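Long-range contacts in putative alpha/beta hydrolase (Desulfitobacterium hafniense, PDB 4RPC), which probably acts as a serine hydrolase of the alpha/beta-hydrolase fold, although its natural substrate is not known: residues G21-L26 against R48-I53; I111-L116 against V201-S206; Q132-M137 against A181-L186; V68-T73 against A99-E104; V166-P171 against L245-E250. All coordinates share one frame; numbering follows the deposited sequence.

Interaction 1: residues G21-L26 against R48-I53; sequences GPKVLL and RYCLLI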
# COMPACT_ATOMS: atom_id res chain seq x y z
N GLY A 21 -7.84 21.23 -4.21
CA GLY A 21 -7.37 20.46 -5.36
C GLY A 21 -7.97 19.05 -5.47
O GLY A 21 -8.65 18.60 -4.58
N PRO A 22 -7.72 18.37 -6.60
CA PRO A 22 -8.19 16.99 -6.72
C PRO A 22 -7.61 16.10 -5.62
O PRO A 22 -6.45 16.26 -5.24
CB PRO A 22 -7.69 16.53 -8.11
CG PRO A 22 -7.43 17.81 -8.89
CD PRO A 22 -7.18 18.91 -7.87
N LYS A 23 -8.41 15.14 -5.15
CA LYS A 23 -8.00 14.37 -4.00
C LYS A 23 -7.20 13.09 -4.39
O LYS A 23 -7.66 12.26 -5.16
CB LYS A 23 -9.21 14.00 -3.18
CG LYS A 23 -9.59 15.06 -2.16
CD LYS A 23 -10.26 16.24 -2.83
CE LYS A 23 -10.97 17.05 -1.78
NZ LYS A 23 -11.04 18.46 -2.21
N VAL A 24 -6.03 12.95 -3.79
CA VAL A 24 -5.17 11.85 -3.97
C VAL A 24 -4.86 11.23 -2.58
O VAL A 24 -4.31 11.89 -1.69
CB VAL A 24 -3.89 12.33 -4.67
CG1 VAL A 24 -2.86 11.21 -4.80
CG2 VAL A 24 -4.22 12.89 -6.07
N LEU A 25 -5.23 9.98 -2.40
CA LEU A 25 -5.00 9.24 -1.13
C LEU A 25 -3.77 8.36 -1.23
O LEU A 25 -3.67 7.59 -2.16
CB LEU A 25 -6.18 8.28 -0.86
CG LEU A 25 -7.04 8.30 0.37
CD1 LEU A 25 -7.88 7.04 0.38
CD2 LEU A 25 -6.30 8.42 1.69
N LEU A 26 -2.89 8.42 -0.25
CA LEU A 26 -1.68 7.66 -0.25
C LEU A 26 -1.65 6.79 0.98
O LEU A 26 -1.60 7.33 2.13
CB LEU A 26 -0.48 8.59 -0.21
CG LEU A 26 -0.42 9.63 -1.29
CD1 LEU A 26 0.71 10.60 -0.97
CD2 LEU A 26 -0.16 8.99 -2.63
N ARG A 48 -0.61 21.26 -6.36
CA ARG A 48 -1.82 21.11 -7.11
C ARG A 48 -2.87 20.18 -6.44
O ARG A 48 -4.08 20.43 -6.47
CB ARG A 48 -1.41 20.63 -8.48
CG ARG A 48 -2.47 19.85 -9.22
CD ARG A 48 -3.58 20.75 -9.76
NE ARG A 48 -4.14 20.12 -10.97
CZ ARG A 48 -5.39 20.27 -11.40
NH1 ARG A 48 -6.28 21.04 -10.74
NH2 ARG A 48 -5.76 19.61 -12.49
N TYR A 49 -2.40 19.10 -5.82
CA TYR A 49 -3.32 18.13 -5.26
C TYR A 49 -3.55 18.24 -3.78
O TYR A 49 -2.68 18.67 -3.03
CB TYR A 49 -2.81 16.73 -5.59
CG TYR A 49 -2.75 16.58 -7.08
CD1 TYR A 49 -3.88 16.30 -7.78
CD2 TYR A 49 -1.57 16.81 -7.78
CE1 TYR A 49 -3.88 16.20 -9.15
CE2 TYR A 49 -1.54 16.71 -9.16
CZ TYR A 49 -2.70 16.41 -9.84
OH TYR A 49 -2.74 16.32 -11.19
N CYS A 50 -4.76 17.82 -3.39
CA CYS A 50 -5.07 17.57 -2.02
C CYS A 50 -4.59 16.15 -1.65
O CYS A 50 -5.18 15.20 -2.09
CB CYS A 50 -6.55 17.68 -1.78
SG CYS A 50 -6.93 17.43 -0.04
N LEU A 51 -3.52 16.04 -0.86
CA LEU A 51 -2.96 14.78 -0.47
C LEU A 51 -3.56 14.41 0.86
O LEU A 51 -3.52 15.18 1.81
CB LEU A 51 -1.42 14.85 -0.32
CG LEU A 51 -0.54 14.99 -1.57
CD1 LEU A 51 -1.18 14.38 -2.82
CD2 LEU A 51 -0.12 16.41 -1.85
N LEU A 52 -4.12 13.23 0.92
CA LEU A 52 -4.60 12.67 2.16
C LEU A 52 -3.84 11.40 2.51
O LEU A 52 -3.86 10.43 1.73
CB LEU A 52 -6.08 12.37 1.95
CG LEU A 52 -6.92 13.53 1.38
CD1 LEU A 52 -8.21 13.02 0.74
CD2 LEU A 52 -7.19 14.49 2.52
N ILE A 53 -3.23 11.36 3.68
CA ILE A 53 -2.35 10.29 4.05
C ILE A 53 -2.73 9.68 5.39
O ILE A 53 -2.51 10.27 6.43
CB ILE A 53 -0.87 10.74 4.11
CG1 ILE A 53 -0.50 11.65 2.90
CG2 ILE A 53 0.04 9.54 4.15
CD1 ILE A 53 -0.72 13.10 3.15
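Pro22 to Leu26 and Cys50 to Leu52 form a parallel beta ladder, with the short strand segments 4.8 Å apart and 26° off parallel. Its four backbone hydrogen bonds run from Cys50 N to Pro22 O, Val24 N to Cys50 O, Leu52 N to Val24 O and Leu26 N to Leu52 O. The first is the most bent, at 145°, with Cys50 N standing above the plane of the Pro22 carbonyl. At this end the proline ring meets two side chains. Its CD lies over one face of the Arg48 guanidinium, 3.7 Å from NH1, and its CB is 3.8 Å from Tyr49 CD1. Pro22 O reaches the edge of the tyrosine ring in plane, 3.6 Å from CD1. Val24 CG2 approaches the same ring carbon obliquely, while Val24 CB rests 3.9 Å from Leu51 CD1, the two side chains side by side and pointing the same way. On the other face Lys23 CG lies 3.8 Å from Leu52 CD1, and the lysine ammonium turns back to Pro19 O. Leu25 has an unusual chi1 of -123°, which carries CD2 to a tight 3.2 Å from Leu52 O. Helix 39-45 packs against Leu26, Leu51 and Ile53. The chemistry is thus divided: peptide groups satisfy one another along the ladder, and largely apolar side chains line both faces of this inner part of the sheet.

Interaction 2: residues I111-L116 against V201-S206; sequences IKVMNL and VDARVS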
# COMPACT_ATOMS: atom_id res chain seq x y z
N ILE A 111 -17.44 5.99 -0.58
CA ILE A 111 -16.71 7.01 -1.30
C ILE A 111 -16.30 6.55 -2.71
O ILE A 111 -15.82 5.43 -2.88
CB ILE A 111 -15.49 7.36 -0.47
CG1 ILE A 111 -15.99 8.20 0.70
CG2 ILE A 111 -14.43 8.06 -1.31
CD1 ILE A 111 -14.93 8.49 1.70
N LYS A 112 -16.52 7.42 -3.69
CA LYS A 112 -16.25 7.11 -5.08
C LYS A 112 -14.77 7.25 -5.42
O LYS A 112 -14.13 8.25 -5.09
CB LYS A 112 -17.07 8.00 -6.02
CG LYS A 112 -16.51 8.12 -7.45
CD LYS A 112 -17.60 8.27 -8.51
CE LYS A 112 -18.56 9.42 -8.26
NZ LYS A 112 -19.84 9.21 -9.02
N VAL A 113 -14.26 6.24 -6.11
CA VAL A 113 -12.85 6.14 -6.41
C VAL A 113 -12.64 6.05 -7.94
O VAL A 113 -13.14 5.10 -8.60
CB VAL A 113 -12.27 4.88 -5.76
CG1 VAL A 113 -10.79 4.74 -6.12
CG2 VAL A 113 -12.43 4.93 -4.24
N MSE A 114 -11.89 6.99 -8.50
CA MSE A 114 -11.75 7.00 -9.98
C MSE A 114 -10.62 6.13 -10.41
O MSE A 114 -10.73 5.49 -11.42
CB MSE A 114 -11.53 8.35 -10.66
CG MSE A 114 -12.70 8.64 -11.65
SE MSE A 114 -14.37 8.91 -10.64
CE MSE A 114 -13.33 10.10 -9.49
N ASN A 115 -9.52 6.11 -9.67
CA ASN A 115 -8.34 5.37 -10.09
C ASN A 115 -7.70 4.70 -8.91
O ASN A 115 -7.52 5.33 -7.84
CB ASN A 115 -7.29 6.32 -10.68
CG ASN A 115 -7.69 6.95 -12.03
OD1 ASN A 115 -7.40 6.39 -13.10
ND2 ASN A 115 -8.26 8.14 -11.98
N LEU A 116 -7.25 3.47 -9.10
CA LEU A 116 -6.51 2.76 -8.07
C LEU A 116 -5.16 2.55 -8.65
O LEU A 116 -5.06 2.13 -9.81
CB LEU A 116 -7.13 1.41 -7.77
CG LEU A 116 -8.41 1.39 -7.00
CD1 LEU A 116 -8.89 -0.03 -6.94
CD2 LEU A 116 -8.21 1.93 -5.62
N VAL A 201 -15.30 -3.28 -9.23
CA VAL A 201 -15.08 -1.87 -9.01
C VAL A 201 -15.20 -1.02 -10.28
O VAL A 201 -14.88 -1.46 -11.38
CB VAL A 201 -13.74 -1.64 -8.27
CG1 VAL A 201 -13.62 -2.59 -7.08
CG2 VAL A 201 -12.54 -1.82 -9.16
N ASP A 202 -15.67 0.19 -10.09
CA ASP A 202 -15.78 1.18 -11.15
C ASP A 202 -14.43 1.81 -11.48
O ASP A 202 -14.20 2.18 -12.61
CB ASP A 202 -16.75 2.26 -10.74
CG ASP A 202 -18.18 1.82 -10.82
OD1 ASP A 202 -18.42 0.62 -11.14
OD2 ASP A 202 -19.06 2.69 -10.60
N ALA A 203 -13.54 1.87 -10.51
CA ALA A 203 -12.25 2.51 -10.69
C ALA A 203 -11.44 1.91 -11.83
O ALA A 203 -11.43 0.69 -12.01
CB ALA A 203 -11.46 2.44 -9.41
N ARG A 204 -10.72 2.74 -12.57
CA ARG A 204 -9.69 2.22 -13.44
C ARG A 204 -8.55 1.76 -12.55
O ARG A 204 -8.12 2.48 -11.68
CB ARG A 204 -9.14 3.29 -14.33
CG ARG A 204 -8.02 2.77 -15.21
CD ARG A 204 -7.77 3.74 -16.36
NE ARG A 204 -7.38 5.04 -15.81
CZ ARG A 204 -7.15 6.14 -16.52
NH1 ARG A 204 -7.26 6.14 -17.86
NH2 ARG A 204 -6.82 7.25 -15.87
N VAL A 205 -8.04 0.57 -12.79
CA VAL A 205 -6.98 -0.00 -12.00
C VAL A 205 -5.65 0.04 -12.78
O VAL A 205 -5.51 -0.54 -13.90
CB VAL A 205 -7.32 -1.47 -11.67
CG1 VAL A 205 -6.13 -2.15 -11.00
CG2 VAL A 205 -8.53 -1.54 -10.75
N SER A 206 -4.66 0.66 -12.17
CA SER A 206 -3.31 0.58 -12.67
C SER A 206 -2.47 -0.17 -11.62
O SER A 206 -2.48 0.16 -10.42
CB SER A 206 -2.80 1.99 -12.88
OG SER A 206 -3.81 2.78 -13.56
O HOH W 1 -5.80 4.02 -12.67
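Arg204 holds Asn115 side-on, NE and NH2 both donating to the single oxygen OD1, each at 3.0 Å. OD1 lies at the guanidinium edge, close to its plane, and the amide is turned 41° from it. The arginine chain leaves its backbone extended and bends at chi3 (61°), which brings that edge round. Asn115 ND2 is used as well, donating to Gln90 O. Water joins the polar group: one molecule donates to Asn115 OD1 at 2.9 Å and to Arg204 O, and accepts from Ser206 OG. Backbone bonds run from Arg204 N to Met114 O, Leu116 N to Arg204 O and Ser206 N to Leu116 O, the last at 2.8 Å and nearly straight (176°). The Ala203 methyl is close to the Val113 carbonyl (CB to O 3.2 Å); its apolar neighbours are Leu116 CG, 4.0 Å from CB, and Val113 CG1. The Leu116 and Val205 side chains meet at an oblique angle, CD1 of Leu116 4.1 Å from CG2 of Val205. Leu116 further packs on Ala102 and Ala106 of helix 97-108, whereas Asn115, Arg204 and Ser206 touch Ile259 of helix 249-259. Neighbouring parallel strands sandwiched between helices in this way are typical of the central sheet of the alpha/beta-hydrolase fold.

Interaction 3: residues Q132-M137 against A181-L186; sequences QYANIM and ALLHAL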
# COMPACT_ATOMS: atom_id res chain seq x y z
N GLN A 132 1.48 -17.95 10.69
CA GLN A 132 2.85 -18.33 10.55
C GLN A 132 3.64 -17.44 9.58
O GLN A 132 4.79 -17.07 9.88
CB GLN A 132 2.92 -19.78 10.19
CG GLN A 132 2.65 -20.72 11.36
CD GLN A 132 2.71 -22.14 10.86
OE1 GLN A 132 3.78 -22.75 10.88
NE2 GLN A 132 1.61 -22.63 10.29
N TYR A 133 3.00 -17.02 8.50
CA TYR A 133 3.59 -16.04 7.60
C TYR A 133 3.70 -14.71 8.24
O TYR A 133 4.70 -14.09 8.05
CB TYR A 133 2.75 -15.85 6.36
CG TYR A 133 3.04 -16.84 5.32
CD1 TYR A 133 2.93 -18.20 5.57
CD2 TYR A 133 3.43 -16.42 4.04
CE1 TYR A 133 3.21 -19.12 4.60
CE2 TYR A 133 3.70 -17.32 3.07
CZ TYR A 133 3.58 -18.67 3.33
OH TYR A 133 3.86 -19.60 2.33
N ALA A 134 2.67 -14.23 8.93
CA ALA A 134 2.81 -12.92 9.61
C ALA A 134 4.00 -12.83 10.58
O ALA A 134 4.69 -11.80 10.62
CB ALA A 134 1.54 -12.49 10.29
N ASN A 135 4.20 -13.89 11.36
CA ASN A 135 5.28 -13.95 12.29
C ASN A 135 6.65 -13.95 11.64
O ASN A 135 7.55 -13.25 12.13
CB ASN A 135 5.12 -15.14 13.21
CG ASN A 135 4.15 -14.85 14.36
OD1 ASN A 135 4.45 -14.06 15.23
ND2 ASN A 135 2.98 -15.41 14.30
N ILE A 136 6.80 -14.64 10.51
CA ILE A 136 8.06 -14.59 9.78
C ILE A 136 8.33 -13.20 9.23
O ILE A 136 9.41 -12.64 9.40
CB ILE A 136 8.12 -15.65 8.70
CG1 ILE A 136 8.37 -17.00 9.38
CG2 ILE A 136 9.22 -15.36 7.68
CD1 ILE A 136 8.01 -18.16 8.50
N MSE A 137 7.34 -12.64 8.56
CA MSE A 137 7.55 -11.38 7.94
C MSE A 137 7.75 -10.30 8.99
O MSE A 137 8.55 -9.40 8.78
CB MSE A 137 6.34 -11.09 7.08
CG MSE A 137 6.32 -12.04 5.89
SE MSE A 137 7.94 -11.89 4.75
CE MSE A 137 7.99 -9.91 4.78
N ALA A 181 2.29 -4.12 16.72
CA ALA A 181 1.56 -3.31 15.74
C ALA A 181 1.79 -3.84 14.33
O ALA A 181 0.89 -3.97 13.51
CB ALA A 181 1.97 -1.85 15.85
N LEU A 182 3.03 -4.17 14.09
CA LEU A 182 3.45 -4.72 12.80
C LEU A 182 2.80 -6.03 12.55
O LEU A 182 2.26 -6.27 11.46
CB LEU A 182 4.96 -4.92 12.81
CG LEU A 182 5.65 -5.63 11.67
CD1 LEU A 182 5.32 -4.84 10.44
CD2 LEU A 182 7.16 -5.65 11.86
N LEU A 183 2.84 -6.90 13.57
CA LEU A 183 2.23 -8.19 13.46
C LEU A 183 0.73 -8.11 13.13
O LEU A 183 0.26 -8.82 12.26
CB LEU A 183 2.50 -9.01 14.74
CG LEU A 183 1.96 -10.40 14.78
CD1 LEU A 183 2.74 -11.29 13.87
CD2 LEU A 183 2.07 -10.97 16.18
N HIS A 184 -0.04 -7.30 13.84
CA HIS A 184 -1.46 -7.19 13.55
C HIS A 184 -1.79 -6.71 12.15
O HIS A 184 -2.78 -7.14 11.53
CB HIS A 184 -2.11 -6.27 14.56
CG HIS A 184 -2.41 -6.99 15.81
ND1 HIS A 184 -1.70 -6.81 16.97
CD2 HIS A 184 -3.26 -8.01 16.04
CE1 HIS A 184 -2.16 -7.63 17.89
NE2 HIS A 184 -3.10 -8.38 17.34
N ALA A 185 -0.91 -5.85 11.64
CA ALA A 185 -1.07 -5.29 10.31
C ALA A 185 -0.83 -6.40 9.30
O ALA A 185 -1.56 -6.52 8.28
CB ALA A 185 -0.10 -4.18 10.08
N LEU A 186 0.18 -7.20 9.58
CA LEU A 186 0.49 -8.35 8.72
C LEU A 186 -0.55 -9.47 8.76
O LEU A 186 -0.81 -10.13 7.72
CB LEU A 186 1.85 -8.92 9.05
CG LEU A 186 2.98 -7.98 8.63
CD1 LEU A 186 4.25 -8.43 9.33
CD2 LEU A 186 3.19 -7.86 7.12
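Ala134 and Leu186 meet where two helices pack in the helix-rich insertion between strands 112-119 and 204-210, the place of the cap in many alpha/beta hydrolases. The segments cross at 139°, nearer antiparallel than perpendicular, with axes 8.8 Å apart. The small Ala134 allows this approach: its CB touches Leu186 CB at 3.8 Å and Leu183 CD1 at 4.0 Å. Leu183 holds CG trans to its backbone N (chi1 -179°), which swings the branched end across to helix 130-145. There its CD1 comes within 3.5 Å of Asn135 OD1. Asn135 starts out pointing away from the other helix, but with chi1 at -81° the amide returns to the boundary and crosses the leucine obliquely. Two outside partners fix the turn of this amide: ND2 donates to Glu131 and OD1 accepts from Arg179. With an alanine at Asn135, Glu131 and Arg179 would probably lose the amide that joins them, and a gap would open beside the Leu183 methyls. Met137, a selenomethionine, touches only through its inner part, because its chain curls at chi2 and chi3 and takes the selenium away. The nearest atoms of its side chain and a bound tetraethylene glycol, probably a crystallisation additive, are about 6 Å apart. Leu186 CD1 settles in the groove beside the Ala134 carbonyl, 3.6 Å from its O and 4.1 Å from Met137 CB.

Interaction 4: residues V68-T73 against A99-E104; sequences VSVEET and ASVAVE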
# COMPACT_ATOMS: atom_id res chain seq x y z
N VAL A 68 -7.26 -4.44 12.94
CA VAL A 68 -8.14 -5.60 13.04
C VAL A 68 -8.32 -6.27 11.67
O VAL A 68 -8.18 -7.44 11.55
CB VAL A 68 -9.52 -5.23 13.60
CG1 VAL A 68 -10.40 -6.47 13.76
CG2 VAL A 68 -9.39 -4.58 14.97
N SER A 69 -8.63 -5.51 10.64
CA SER A 69 -8.78 -6.07 9.34
C SER A 69 -8.71 -4.97 8.28
O SER A 69 -8.90 -3.79 8.52
CB SER A 69 -10.15 -6.75 9.22
OG SER A 69 -11.14 -5.76 9.41
N VAL A 70 -8.47 -5.40 7.06
CA VAL A 70 -8.48 -4.51 5.96
C VAL A 70 -9.83 -3.89 5.91
O VAL A 70 -9.91 -2.69 5.70
CB VAL A 70 -8.15 -5.23 4.62
CG1 VAL A 70 -8.39 -4.30 3.44
CG2 VAL A 70 -6.75 -5.78 4.62
N GLU A 71 -10.90 -4.68 6.05
CA GLU A 71 -12.29 -4.13 6.00
C GLU A 71 -12.56 -3.01 7.05
O GLU A 71 -13.22 -1.98 6.78
CB GLU A 71 -13.36 -5.24 6.18
CG GLU A 71 -13.44 -6.27 5.04
CD GLU A 71 -12.38 -7.38 5.11
OE1 GLU A 71 -11.49 -7.38 6.00
OE2 GLU A 71 -12.43 -8.27 4.24
N GLU A 72 -12.14 -3.26 8.28
CA GLU A 72 -12.40 -2.27 9.32
C GLU A 72 -11.53 -1.00 9.11
O GLU A 72 -12.01 0.13 9.22
CB GLU A 72 -12.21 -2.89 10.67
CG GLU A 72 -12.85 -2.07 11.77
CD GLU A 72 -13.02 -2.89 13.06
OE1 GLU A 72 -13.61 -4.01 12.97
OE2 GLU A 72 -12.57 -2.40 14.12
N THR A 73 -10.29 -1.17 8.69
CA THR A 73 -9.43 -0.03 8.37
C THR A 73 -10.01 0.79 7.21
O THR A 73 -10.17 2.04 7.30
CB THR A 73 -8.00 -0.57 8.12
OG1 THR A 73 -7.47 -0.99 9.38
CG2 THR A 73 -7.09 0.46 7.49
N ALA A 99 -2.35 -1.36 -0.60
CA ALA A 99 -3.07 -1.61 -1.85
C ALA A 99 -4.36 -2.38 -1.56
O ALA A 99 -5.33 -2.28 -2.29
CB ALA A 99 -2.21 -2.40 -2.82
N SER A 100 -4.33 -3.22 -0.52
CA SER A 100 -5.52 -3.99 -0.16
C SER A 100 -6.53 -3.06 0.45
O SER A 100 -7.69 -3.18 0.16
CB SER A 100 -5.20 -5.11 0.85
OG SER A 100 -4.33 -6.00 0.27
N VAL A 101 -6.08 -2.14 1.26
CA VAL A 101 -6.98 -1.10 1.82
C VAL A 101 -7.60 -0.24 0.66
O VAL A 101 -8.79 0.10 0.67
CB VAL A 101 -6.26 -0.22 2.81
CG1 VAL A 101 -7.18 0.92 3.29
CG2 VAL A 101 -5.78 -1.04 3.99
N ALA A 102 -6.79 0.10 -0.33
CA ALA A 102 -7.28 0.90 -1.47
C ALA A 102 -8.40 0.13 -2.21
O ALA A 102 -9.44 0.68 -2.47
CB ALA A 102 -6.16 1.19 -2.43
N VAL A 103 -8.17 -1.15 -2.51
CA VAL A 103 -9.13 -1.95 -3.23
C VAL A 103 -10.40 -2.04 -2.43
O VAL A 103 -11.49 -1.84 -2.94
CB VAL A 103 -8.58 -3.35 -3.55
CG1 VAL A 103 -9.65 -4.24 -4.18
CG2 VAL A 103 -7.43 -3.22 -4.52
N GLU A 104 -10.26 -2.33 -1.16
CA GLU A 104 -11.43 -2.41 -0.28
C GLU A 104 -12.22 -1.12 -0.26
O GLU A 104 -13.48 -1.13 -0.16
CB GLU A 104 -11.00 -2.77 1.13
CG GLU A 104 -12.10 -2.89 2.14
CD GLU A 104 -12.98 -4.07 1.93
OE1 GLU A 104 -12.58 -5.03 1.22
OE2 GLU A 104 -14.10 -4.02 2.46
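Val70 pushes CG1 against the backbone of the partner helix, 3.5 Å from Ser100 O and 3.8 Å from Glu104 CB. Its other methyl, CG2, meets Ser100 CB at 4.1 Å. Further along, Thr73 CG2 touches Val101 CG2 at 4.0 Å, the two side chains crossing at about a right angle. Glu104 sets CG trans to its backbone N (chi1 180°) and then bends at chi2, so that its side chain runs roughly perpendicular to that of Glu71, Glu104 OE2 lying 3.5 Å from Glu71 CG. The two carboxylate planes are 60° apart, and Glu71 OE2 stands 4.4 Å from Glu104 OE1. This closeness of like charges is probably eased by Lys197, which forms a salt bridge with Glu71 and a long, weak ion pair with Glu104. Glu104 OE1 also has a hydrogen bond with Tyr192 OH. A leucine in place of Glu104 is likely to leave that hydroxyl without its carboxylate mate and to deprive Lys197 of its weak second charge partner. In the next shell, Thr73 OG1 is hydrogen-bonded to Glu57 OE1, and Ser69 caps the start of helix 70-83, its OG accepting from Glu72 N at 2.9 Å. Helix 97-108, which starts within the probable nucleophile elbow, is thus flanked by helix 70-83 here, while its Ala102 and Val103 pack on Leu118 of strand 112-119.

Interaction 5: residues V166-P171 against L245-E250; sequences VEVLQP and LSKEPE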
# COMPACT_ATOMS: atom_id res chain seq x y z
N VAL A 166 18.20 -4.61 2.34
CA VAL A 166 18.46 -3.66 3.40
C VAL A 166 18.51 -2.21 2.87
O VAL A 166 17.85 -1.32 3.38
CB VAL A 166 19.75 -4.00 4.14
CG1 VAL A 166 20.14 -2.90 5.10
CG2 VAL A 166 19.56 -5.27 4.95
N GLU A 167 19.31 -1.96 1.86
CA GLU A 167 19.43 -0.60 1.33
C GLU A 167 18.08 -0.10 0.87
O GLU A 167 17.74 1.04 1.09
CB GLU A 167 20.48 -0.52 0.22
CG GLU A 167 19.91 -0.69 -1.17
CD GLU A 167 20.84 -0.16 -2.26
OE1 GLU A 167 21.90 -0.78 -2.50
OE2 GLU A 167 20.49 0.87 -2.87
N VAL A 168 17.26 -0.95 0.27
CA VAL A 168 15.95 -0.54 -0.25
C VAL A 168 14.81 -0.40 0.77
O VAL A 168 14.04 0.54 0.70
CB VAL A 168 15.46 -1.50 -1.34
CG1 VAL A 168 14.08 -1.13 -1.82
CG2 VAL A 168 16.40 -1.49 -2.54
N LEU A 169 14.69 -1.35 1.69
CA LEU A 169 13.54 -1.44 2.58
C LEU A 169 13.79 -0.79 3.93
O LEU A 169 12.88 -0.27 4.55
CB LEU A 169 13.16 -2.94 2.81
CG LEU A 169 12.53 -3.67 1.61
CD1 LEU A 169 12.20 -5.12 1.86
CD2 LEU A 169 11.29 -2.95 1.10
N GLN A 170 15.01 -0.84 4.40
CA GLN A 170 15.30 -0.33 5.72
C GLN A 170 14.86 1.11 5.86
O GLN A 170 14.34 1.48 6.91
CB GLN A 170 16.79 -0.51 6.04
CG GLN A 170 17.12 -0.24 7.49
CD GLN A 170 18.62 -0.27 7.78
OE1 GLN A 170 19.46 -0.29 6.91
NE2 GLN A 170 18.93 -0.27 9.02
N PRO A 171 15.04 1.95 4.82
CA PRO A 171 14.55 3.31 5.00
C PRO A 171 13.02 3.46 5.13
O PRO A 171 12.57 4.55 5.51
CB PRO A 171 14.97 4.05 3.71
CG PRO A 171 15.92 3.18 2.99
CD PRO A 171 15.86 1.80 3.59
N LEU A 245 9.26 3.05 -4.85
CA LEU A 245 8.83 3.97 -3.79
C LEU A 245 10.00 4.40 -2.93
O LEU A 245 10.10 5.56 -2.51
CB LEU A 245 7.77 3.24 -2.91
CG LEU A 245 7.18 4.04 -1.79
CD1 LEU A 245 6.51 5.30 -2.34
CD2 LEU A 245 6.17 3.16 -1.03
N SER A 246 10.88 3.46 -2.64
CA SER A 246 11.96 3.74 -1.72
C SER A 246 12.94 4.73 -2.34
O SER A 246 13.09 5.84 -1.83
CB SER A 246 12.69 2.48 -1.33
OG SER A 246 13.67 2.74 -0.37
N LYS A 247 13.47 4.38 -3.50
CA LYS A 247 14.55 5.12 -4.12
C LYS A 247 14.21 6.07 -5.29
O LYS A 247 15.01 6.99 -5.56
CB LYS A 247 15.60 4.13 -4.52
CG LYS A 247 16.07 3.29 -3.32
CD LYS A 247 17.13 2.27 -3.69
CE LYS A 247 18.46 2.94 -4.03
NZ LYS A 247 19.15 2.17 -5.10
N GLU A 248 13.05 5.89 -5.96
CA GLU A 248 12.52 6.82 -6.98
C GLU A 248 11.06 7.16 -6.83
O GLU A 248 10.30 7.00 -7.77
CB GLU A 248 12.66 6.21 -8.35
CG GLU A 248 14.05 5.69 -8.55
CD GLU A 248 14.10 4.57 -9.53
OE1 GLU A 248 13.18 3.71 -9.58
OE2 GLU A 248 15.11 4.55 -10.23
N PRO A 249 10.66 7.64 -5.66
CA PRO A 249 9.30 8.03 -5.46
C PRO A 249 8.83 9.12 -6.47
O PRO A 249 7.65 9.18 -6.83
CB PRO A 249 9.32 8.56 -4.02
CG PRO A 249 10.73 9.00 -3.79
CD PRO A 249 11.57 8.08 -4.59
N GLU A 250 9.75 9.92 -6.96
CA GLU A 250 9.43 10.88 -8.00
C GLU A 250 8.82 10.23 -9.25
O GLU A 250 8.01 10.88 -9.91
CB GLU A 250 10.61 11.80 -8.32
CG GLU A 250 11.80 11.14 -9.01
CD GLU A 250 12.73 10.38 -8.07
OE1 GLU A 250 12.49 10.33 -6.83
OE2 GLU A 250 13.71 9.83 -8.61
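Ser246 and Val168 make the close part of this contact. The serine OG donates to Val168 O at 2.5 Å, a distance so short that its exact value is doubtful. The hydroxyl is carried there by chi1 of -176°, which sets it trans to the backbone N and out toward helix 165-169. Beside the bond Val168 CG1 rests 3.9 Å from Ser246 CB, and Pro171 CG lies 4.1 Å from the serine OG. Val168 is buried, backed by Phe160, and Ser246 also touches Leu172, so the polar bond stands among apolar neighbours. The outer side is looser and more exposed. Val168 CG2 meets the Lys247 chain at about a right angle, 4.0 Å from CD, and that chain then bends at chi3 (70°) to bring its ammonium up to Glu167. The resulting salt bridge spans 2.9 Å from Lys247 NZ to Glu167 OE2, which is approached nearly end-on to its C-O bond. Both partners are exposed, so water probably competes for the charges and dampens their pull. The contact ties a short helix of the insertion after strand 112-119 to helix 243-247, which follows the probable catalytic histidine: a probable cap-to-core junction, with the Val168 side chain near, but not touching, the likely Ser-His-Glu triad of an alpha/beta hydrolase.

How the interactions relate
From the N terminus, interaction 1 closes first, pairing strands 23-27 and 50-54 across a helical connection. Interaction 4 follows in series, bringing together helices 70-83 and 97-108, which strand 88-95 separates in the chain. Interaction 2 then joins strand 112-119 to strand 204-210 in the same sheet as interaction 1, and touches interaction 4 where Leu116 CD2 packs on Ala102 O. Between the two strands of interaction 2 the chain makes the helix-rich insertion, and interaction 3 lies wholly within that span, on the opposite side of the chain's centre. Interaction 5 starts in this insertion and ends near the C terminus, so it crosses both interactions 2 and 3 and ties the probable cap to the core.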